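Local coordinates for protein RmpA (Streptococcus mutans, PDB 3BJV) that probably serves as the IIA component of an ascorbate phosphotransferase system, relaying phosphoryl groups during sugar uptake across the membrane, at residues H11-G16 and E140-V145; T31-S36 and L100-A105; Y58-G63 and Q118-F123. All blocks are in the same frame, centred on the assembly; numbering follows the deposited sequence.

Contact 1. Residues H11-G16 and E140-V145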
loop_
_atom_site.group_PDB
_atom_site.type_symbol
_atom_site.label_atom_id
_atom_site.label_comp_id
_atom_site.label_asym_id
_atom_site.label_seq_id
_atom_site.Cartn_x
_atom_site.Cartn_y
_atom_site.Cartn_z
ATOM N N HIS A 11 2.349 -21.022 -11.120
ATOM C CA HIS A 11 3.723 -21.200 -11.603
ATOM C C HIS A 11 4.311 -19.909 -12.084
ATOM O O HIS A 11 4.898 -19.828 -13.201
ATOM C CB HIS A 11 3.757 -22.209 -12.735
ATOM C CG HIS A 11 3.099 -23.491 -12.377
ATOM N ND1 HIS A 11 1.766 -23.753 -12.668
ATOM C CD2 HIS A 11 3.565 -24.555 -11.682
ATOM C CE1 HIS A 11 1.478 -24.960 -12.219
ATOM N NE2 HIS A 11 2.549 -25.461 -11.612
ATOM N N SER A 12 4.172 -18.895 -11.251
ATOM C CA SER A 12 4.431 -17.576 -11.724
ATOM C C SER A 12 5.721 -16.976 -11.189
ATOM O O SER A 12 5.891 -15.749 -11.245
ATOM C CB SER A 12 3.256 -16.715 -11.365
ATOM O OG SER A 12 3.084 -16.810 -9.976
ATOM N N ILE A 13 6.619 -17.806 -10.661
ATOM C CA ILE A 13 7.984 -17.370 -10.377
ATOM C C ILE A 13 8.889 -17.760 -11.547
ATOM O O ILE A 13 9.035 -18.956 -11.832
ATOM C CB ILE A 13 8.596 -18.038 -9.147
ATOM C CG1 ILE A 13 7.818 -17.677 -7.886
ATOM C CG2 ILE A 13 10.048 -17.593 -9.048
ATOM C CD1 ILE A 13 8.259 -18.441 -6.699
ATOM N N ARG A 14 9.452 -16.767 -12.249
ATOM C CA ARG A 14 10.258 -16.991 -13.450
ATOM C C ARG A 14 11.514 -16.175 -13.228
ATOM O O ARG A 14 11.448 -14.978 -13.135
ATOM C CB ARG A 14 9.502 -16.517 -14.706
ATOM C CG ARG A 14 8.030 -17.052 -14.907
ATOM C CD ARG A 14 7.900 -18.619 -15.126
ATOM N NE ARG A 14 6.495 -19.040 -15.326
ATOM C CZ ARG A 14 5.863 -19.138 -16.497
ATOM N NH1 ARG A 14 4.581 -19.493 -16.529
ATOM N NH2 ARG A 14 6.488 -18.881 -17.637
ATOM N N LEU A 15 12.671 -16.808 -13.102
ATOM C CA LEU A 15 13.860 -16.088 -12.689
ATOM C C LEU A 15 14.925 -15.969 -13.761
ATOM O O LEU A 15 14.955 -16.788 -14.711
ATOM C CB LEU A 15 14.456 -16.814 -11.493
ATOM C CG LEU A 15 13.579 -17.056 -10.296
ATOM C CD1 LEU A 15 14.303 -18.104 -9.495
ATOM C CD2 LEU A 15 13.382 -15.789 -9.438
ATOM N N GLY A 16 15.814 -14.976 -13.590
ATOM C CA GLY A 16 16.949 -14.775 -14.496
ATOM C C GLY A 16 16.597 -14.468 -15.959
ATOM O O GLY A 16 17.244 -14.973 -16.908
ATOM N N GLU A 140 13.900 -21.413 -3.639
ATOM C CA GLU A 140 14.696 -20.375 -2.964
ATOM C C GLU A 140 13.940 -19.117 -2.622
ATOM O O GLU A 140 14.128 -18.595 -1.525
ATOM C CB GLU A 140 15.945 -20.011 -3.787
ATOM C CG GLU A 140 16.964 -21.072 -3.704
ATOM C CD GLU A 140 18.114 -20.893 -4.689
ATOM O OE1 GLU A 140 18.715 -19.799 -4.785
ATOM O OE2 GLU A 140 18.440 -21.899 -5.340
ATOM N N VAL A 141 13.119 -18.635 -3.573
ATOM C CA VAL A 141 12.282 -17.485 -3.384
ATOM C C VAL A 141 11.256 -17.744 -2.300
ATOM O O VAL A 141 11.020 -16.889 -1.454
ATOM C CB VAL A 141 11.534 -17.030 -4.704
ATOM C CG1 VAL A 141 10.456 -15.940 -4.387
ATOM C CG2 VAL A 141 12.473 -16.498 -5.691
ATOM N N LEU A 142 10.622 -18.902 -2.365
ATOM C CA LEU A 142 9.649 -19.326 -1.337
ATOM C C LEU A 142 10.309 -19.464 0.040
ATOM O O LEU A 142 9.700 -19.102 1.041
ATOM C CB LEU A 142 8.996 -20.648 -1.706
ATOM C CG LEU A 142 8.162 -20.723 -2.962
ATOM C CD1 LEU A 142 7.891 -22.181 -3.251
ATOM C CD2 LEU A 142 6.869 -19.960 -2.775
ATOM N N ALA A 143 11.559 -19.933 0.120
ATOM C CA ALA A 143 12.219 -19.875 1.440
ATOM C C ALA A 143 12.263 -18.418 1.977
ATOM O O ALA A 143 11.900 -18.174 3.142
ATOM C CB ALA A 143 13.602 -20.531 1.422
ATOM N N MET A 144 12.623 -17.459 1.128
ATOM C CA MET A 144 12.457 -16.036 1.476
ATOM C C MET A 144 11.050 -15.597 1.882
ATOM O O MET A 144 10.889 -14.828 2.819
ATOM C CB MET A 144 12.939 -15.137 0.351
ATOM C CG MET A 144 14.452 -15.138 0.227
ATOM S SD MET A 144 15.044 -14.048 -1.086
ATOM C CE MET A 144 14.611 -12.406 -0.492
ATOM N N VAL A 145 10.028 -16.092 1.189
ATOM C CA VAL A 145 8.661 -15.769 1.550
ATOM C C VAL A 145 8.355 -16.268 2.957
ATOM O O VAL A 145 7.762 -15.535 3.743
ATOM C CB VAL A 145 7.633 -16.302 0.534
ATOM C CG1 VAL A 145 6.220 -16.240 1.106
ATOM C CG2 VAL A 145 7.734 -15.535 -0.806
#
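I13 and V141 meet tip to tip between strand 13-17 and helix 138-147. The CD1 methyl of I13 stops 4.1 Å from CG1 of V141. CG1 of I13 is anti to its carbonyl carbon (chi1 -63°), and with the chain extended beyond it (chi2 172°) CD1 is carried out to the helix. Two residues on, L15 points the same way. Its side chain slides past that of V141 in the opposite direction, and CD2 of L15 lies 3.9 Å from CG2 of V141. V141 thus gives one methyl to each strand residue. This is the tighter half of the contact, with I13 and V141 buried. The rest is looser. L142 is partly exposed and only its end leans in, with CG 4.4 Å from CD1 of I13. L15 is also partly exposed. The two segments share only apolar touches, 146 Å² in all.

R14 points away from the helix and does polar work on the other face of the strand. Its NE donates to H11 O at 2.8 Å, almost straight (172°), with the oxygen in the guanidinium plane. H11, just after helix 3-10, closes it with a Schellman motif, so the bond ties the strand to the turn before it. NH1 of R14 also forms a salt bridge with E35.

The helix covers one face of the sheet near its edge. V141 and L15 both rest on L82 of strand 79-85, which runs parallel to strand 13-17. F7 of helix 3-10 touches I13 and V145, and A4 touches L142.

Contact 2. Residues T31-S36 and L100-A105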
loop_
_atom_site.group_PDB
_atom_site.type_symbol
_atom_site.label_atom_id
_atom_site.label_comp_id
_atom_site.label_asym_id
_atom_site.label_seq_id
_atom_site.Cartn_x
_atom_site.Cartn_y
_atom_site.Cartn_z
ATOM N N THR A 31 2.523 -12.270 -18.054
ATOM C CA THR A 31 2.324 -13.411 -18.899
ATOM C C THR A 31 2.049 -14.663 -18.080
ATOM O O THR A 31 1.113 -15.373 -18.360
ATOM C CB THR A 31 3.546 -13.584 -19.804
ATOM O OG1 THR A 31 3.322 -12.829 -20.991
ATOM C CG2 THR A 31 3.743 -15.069 -20.155
ATOM N N PRO A 32 2.862 -14.945 -17.051
ATOM C CA PRO A 32 2.516 -16.147 -16.262
ATOM C C PRO A 32 1.069 -16.220 -15.752
ATOM O O PRO A 32 0.520 -17.319 -15.688
ATOM C CB PRO A 32 3.549 -16.144 -15.114
ATOM C CG PRO A 32 4.676 -15.295 -15.602
ATOM C CD PRO A 32 4.101 -14.291 -16.582
ATOM N N LEU A 33 0.480 -15.068 -15.414
ATOM C CA LEU A 33 -0.897 -14.925 -14.937
ATOM C C LEU A 33 -1.991 -14.970 -16.030
ATOM O O LEU A 33 -3.137 -15.345 -15.764
ATOM C CB LEU A 33 -1.050 -13.585 -14.211
ATOM C CG LEU A 33 -0.141 -13.368 -13.027
ATOM C CD1 LEU A 33 -0.433 -11.991 -12.377
ATOM C CD2 LEU A 33 -0.329 -14.536 -12.068
ATOM N N ILE A 34 -1.659 -14.524 -17.233
ATOM C CA ILE A 34 -2.481 -14.828 -18.386
ATOM C C ILE A 34 -2.489 -16.380 -18.619
ATOM O O ILE A 34 -3.553 -16.971 -18.776
ATOM C CB ILE A 34 -1.968 -14.147 -19.627
ATOM C CG1 ILE A 34 -2.081 -12.635 -19.491
ATOM C CG2 ILE A 34 -2.735 -14.631 -20.777
ATOM C CD1 ILE A 34 -1.082 -11.886 -20.371
ATOM N N GLU A 35 -1.324 -17.029 -18.626
ATOM C CA GLU A 35 -1.311 -18.468 -18.835
ATOM C C GLU A 35 -2.132 -19.248 -17.794
ATOM O O GLU A 35 -2.878 -20.150 -18.130
ATOM C CB GLU A 35 0.109 -18.985 -18.924
ATOM C CG GLU A 35 0.861 -18.429 -20.106
ATOM C CD GLU A 35 2.368 -18.504 -19.926
ATOM O OE1 GLU A 35 2.867 -18.974 -18.871
ATOM O OE2 GLU A 35 3.075 -18.097 -20.872
ATOM N N SER A 36 -2.041 -18.884 -16.524
ATOM C CA SER A 36 -2.869 -19.560 -15.562
ATOM C C SER A 36 -4.328 -19.190 -15.599
ATOM O O SER A 36 -5.107 -19.877 -14.961
ATOM C CB SER A 36 -2.311 -19.382 -14.154
ATOM O OG SER A 36 -2.415 -18.051 -13.754
ATOM N N LEU A 100 10.358 -7.769 -10.500
ATOM C CA LEU A 100 8.959 -7.424 -10.750
ATOM C C LEU A 100 7.999 -8.419 -10.101
ATOM O O LEU A 100 8.080 -9.629 -10.315
ATOM C CB LEU A 100 8.652 -7.205 -12.249
ATOM C CG LEU A 100 9.556 -6.208 -12.931
ATOM C CD1 LEU A 100 10.570 -6.954 -13.783
ATOM C CD2 LEU A 100 8.724 -5.313 -13.805
ATOM N N LEU A 101 7.133 -7.889 -9.253
ATOM C CA LEU A 101 6.117 -8.671 -8.623
ATOM C C LEU A 101 4.741 -8.126 -9.083
ATOM O O LEU A 101 4.255 -7.118 -8.559
ATOM C CB LEU A 101 6.300 -8.660 -7.106
ATOM C CG LEU A 101 5.830 -9.892 -6.314
ATOM C CD1 LEU A 101 6.450 -9.867 -4.887
ATOM C CD2 LEU A 101 4.297 -9.918 -6.240
ATOM N N ALA A 102 4.179 -8.761 -10.113
ATOM C CA ALA A 102 2.875 -8.387 -10.650
ATOM C C ALA A 102 1.776 -8.858 -9.731
ATOM O O ALA A 102 1.856 -9.902 -9.101
ATOM C CB ALA A 102 2.673 -8.948 -11.983
ATOM N N LEU A 103 0.724 -8.082 -9.693
ATOM C CA LEU A 103 -0.269 -8.213 -8.686
ATOM C C LEU A 103 -1.577 -8.272 -9.436
ATOM O O LEU A 103 -1.842 -7.363 -10.255
ATOM C CB LEU A 103 -0.192 -6.913 -7.845
ATOM C CG LEU A 103 -1.271 -6.433 -6.862
ATOM C CD1 LEU A 103 -1.943 -7.659 -6.153
ATOM C CD2 LEU A 103 -0.581 -5.522 -5.840
ATOM N N ALA A 104 -2.400 -9.289 -9.169
ATOM C CA ALA A 104 -3.823 -9.236 -9.556
ATOM C C ALA A 104 -4.762 -9.307 -8.358
ATOM O O ALA A 104 -4.845 -10.378 -7.716
ATOM C CB ALA A 104 -4.168 -10.352 -10.553
ATOM N N ALA A 105 -5.481 -8.209 -8.089
ATOM C CA ALA A 105 -6.433 -8.109 -6.975
ATOM C C ALA A 105 -7.874 -7.921 -7.451
ATOM O O ALA A 105 -8.141 -7.115 -8.340
ATOM C CB ALA A 105 -6.048 -6.941 -6.005
#
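L33 reaches the strand because CG stands anti to the carbonyl carbon (chi1 -58°) and the chain then runs extended (chi2 -179°). This sends CD1 of L33 out from the helix toward two alanines, A102 and A104. CD1 of L33 is 4.4 Å from CB of A102 and 4.5 Å from CB of A104. One methyl therefore faces two small side chains that leave the strand on the same side. L103 between them points away and packs on H111 and A115 of helix 108-123.

The protein is an alpha/beta three-layer sandwich, and here the division into layers is plain. Helix 22-36 lies on one face of strand 96-104, and helix 108-123 lies on the other. The alanine side chains are short, so the leucine spans most of the way from helix to strand. The CA atoms of L33 and A104, the nearest pair, are 8.4 Å apart.

The contact is small, 88 Å², but all three touching residues are buried. It is wholly apolar and its distances are those of loose van der Waals packing. Further cover comes from V39, which touches both L33 and A104. A79 also packs on L33, while S29 and S81 lie against A102.

Contact 3. Residues Y58-G63 and Q118-F123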
loop_
_atom_site.group_PDB
_atom_site.type_symbol
_atom_site.label_atom_id
_atom_site.label_comp_id
_atom_site.label_asym_id
_atom_site.label_seq_id
_atom_site.Cartn_x
_atom_site.Cartn_y
_atom_site.Cartn_z
ATOM N N TYR A 58 3.827 2.237 -9.436
ATOM C CA TYR A 58 3.987 0.971 -8.674
ATOM C C TYR A 58 5.415 0.636 -8.326
ATOM O O TYR A 58 5.758 -0.482 -8.021
ATOM C CB TYR A 58 3.335 -0.173 -9.437
ATOM C CG TYR A 58 3.619 -0.114 -10.949
ATOM C CD1 TYR A 58 4.900 -0.453 -11.480
ATOM C CD2 TYR A 58 2.623 0.259 -11.839
ATOM C CE1 TYR A 58 5.158 -0.421 -12.867
ATOM C CE2 TYR A 58 2.874 0.305 -13.221
ATOM C CZ TYR A 58 4.125 -0.028 -13.733
ATOM O OH TYR A 58 4.318 0.053 -15.115
ATOM N N ILE A 59 6.275 1.621 -8.346
ATOM C CA ILE A 59 7.653 1.373 -8.014
ATOM C C ILE A 59 7.797 1.777 -6.561
ATOM O O ILE A 59 8.178 2.903 -6.280
ATOM C CB ILE A 59 8.617 2.138 -8.990
ATOM C CG1 ILE A 59 8.408 1.622 -10.434
ATOM C CG2 ILE A 59 10.061 1.949 -8.565
ATOM C CD1 ILE A 59 9.126 2.328 -11.508
ATOM N N LEU A 60 7.487 0.842 -5.648
ATOM C CA LEU A 60 7.432 1.133 -4.204
ATOM C C LEU A 60 8.716 1.569 -3.541
ATOM O O LEU A 60 8.703 2.427 -2.655
ATOM C CB LEU A 60 6.875 -0.040 -3.396
ATOM C CG LEU A 60 5.351 -0.111 -3.256
ATOM C CD1 LEU A 60 5.036 -0.944 -2.031
ATOM C CD2 LEU A 60 4.598 1.268 -3.265
ATOM N N MET A 61 9.808 0.950 -3.957
ATOM C CA MET A 61 11.128 1.277 -3.471
ATOM C C MET A 61 12.058 1.009 -4.627
ATOM O O MET A 61 11.681 0.282 -5.536
ATOM C CB MET A 61 11.485 0.441 -2.232
ATOM C CG MET A 61 11.346 -1.102 -2.330
ATOM S SD MET A 61 11.903 -1.988 -0.781
ATOM C CE MET A 61 13.658 -2.323 -1.094
ATOM N N PRO A 62 13.280 1.597 -4.608
ATOM C CA PRO A 62 14.141 1.417 -5.794
ATOM C C PRO A 62 14.560 -0.034 -6.000
ATOM O O PRO A 62 14.707 -0.744 -5.024
ATOM C CB PRO A 62 15.340 2.348 -5.517
ATOM C CG PRO A 62 14.829 3.320 -4.459
ATOM C CD PRO A 62 13.946 2.434 -3.588
ATOM N N GLY A 63 14.725 -0.448 -7.258
ATOM C CA GLY A 63 14.938 -1.833 -7.622
ATOM C C GLY A 63 13.673 -2.665 -7.894
ATOM O O GLY A 63 13.728 -3.646 -8.638
ATOM N N GLN A 118 1.957 -8.064 2.272
ATOM C CA GLN A 118 2.766 -9.264 2.024
ATOM C C GLN A 118 3.936 -8.942 1.142
ATOM O O GLN A 118 5.015 -9.510 1.291
ATOM C CB GLN A 118 1.938 -10.343 1.341
ATOM C CG GLN A 118 1.031 -11.124 2.294
ATOM C CD GLN A 118 0.196 -12.127 1.554
ATOM O OE1 GLN A 118 -0.925 -11.830 1.062
ATOM N NE2 GLN A 118 0.717 -13.326 1.455
ATOM N N ILE A 119 3.713 -8.022 0.210
ATOM C CA ILE A 119 4.752 -7.572 -0.693
ATOM C C ILE A 119 5.825 -6.790 0.086
ATOM O O ILE A 119 7.032 -7.032 -0.114
ATOM C CB ILE A 119 4.159 -6.782 -1.864
ATOM C CG1 ILE A 119 3.428 -7.773 -2.787
ATOM C CG2 ILE A 119 5.244 -5.942 -2.596
ATOM C CD1 ILE A 119 2.364 -7.144 -3.727
ATOM N N ILE A 120 5.384 -5.907 0.988
ATOM C CA ILE A 120 6.338 -5.125 1.732
ATOM C C ILE A 120 7.161 -5.952 2.752
ATOM O O ILE A 120 8.388 -5.752 2.855
ATOM C CB ILE A 120 5.829 -3.685 2.211
ATOM C CG1 ILE A 120 4.834 -3.712 3.322
ATOM C CG2 ILE A 120 5.233 -2.822 1.036
ATOM C CD1 ILE A 120 3.804 -2.497 3.081
ATOM N N ALA A 121 6.520 -6.936 3.391
ATOM C CA ALA A 121 7.236 -7.956 4.209
ATOM C C ALA A 121 8.409 -8.631 3.466
ATOM O O ALA A 121 9.504 -8.729 3.992
ATOM C CB ALA A 121 6.251 -9.034 4.716
ATOM N N LEU A 122 8.156 -9.109 2.249
ATOM C CA LEU A 122 9.203 -9.734 1.405
ATOM C C LEU A 122 10.392 -8.787 1.166
ATOM O O LEU A 122 11.557 -9.149 1.458
ATOM C CB LEU A 122 8.587 -10.200 0.082
ATOM C CG LEU A 122 9.508 -10.874 -0.922
ATOM C CD1 LEU A 122 10.145 -12.147 -0.296
ATOM C CD2 LEU A 122 8.684 -11.251 -2.205
ATOM N N PHE A 123 10.084 -7.563 0.700
ATOM C CA PHE A 123 11.077 -6.603 0.332
ATOM C C PHE A 123 11.768 -5.923 1.498
ATOM O O PHE A 123 12.814 -5.343 1.320
ATOM C CB PHE A 123 10.512 -5.604 -0.670
ATOM C CG PHE A 123 10.341 -6.191 -2.025
ATOM C CD1 PHE A 123 11.444 -6.327 -2.883
ATOM C CD2 PHE A 123 9.087 -6.648 -2.450
ATOM C CE1 PHE A 123 11.287 -6.901 -4.138
ATOM C CE2 PHE A 123 8.921 -7.224 -3.709
ATOM C CZ PHE A 123 10.028 -7.355 -4.559
#
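L60 and I120 cross at a slant, and the closest touch of the contact is between them. CD1 of L60 comes to 3.6 Å from CG2 of I120. I120 holds CG1 between its backbone N and carbonyl carbon (chi1 72°). That leaves CG2 anti to the carbonyl carbon, where it meets the leucine.

M61 and F123 also pass each other at an angle. The meeting is at the root of the phenylalanine, with SD of M61 3.9 Å from CB of F123. The methionine chain is extended to SD and then bends at chi3 (-91°). The bend lays CE of M61 4.0 Å from the carbonyl O of F123. That oxygen accepts a hydrogen bond from S128 OG. From CB the ring of F123 turns away from the sulfur, inward to M64 and L101 of the sheet.

The contact is apolar, and three of its four touching residues are buried. The second subunit adds to the cover: its T112 packs on L60, its Y153 on M61, and its I120 on I120 of this chain. The arrangement belongs to the alpha/beta sandwich fold, where the loop entering strand 63-65 closes over the last turns of helix 108-123 beside the subunit interface.

How the contacts relate
All three contacts are apolar where their segments meet, but they differ in depth. Contact 2 is the most central: its centre lies about 7 Å from the centre of the chain, and its touching residues are all buried. Contact 1 is partly buried, its centre about 11 Å from the centre of the chain. Contact 3 is mostly buried and is the one whose segments also touch the second subunit. Contacts 1 and 2 reach the same sheet and are joined where S12 packs on P32, beside a charged link that neither has across its own segments. Contacts 2 and 3 share a core in which L101 packs on L122 and L103 on I119. L122 also meets M144 and V145, linking contact 3 to contact 1.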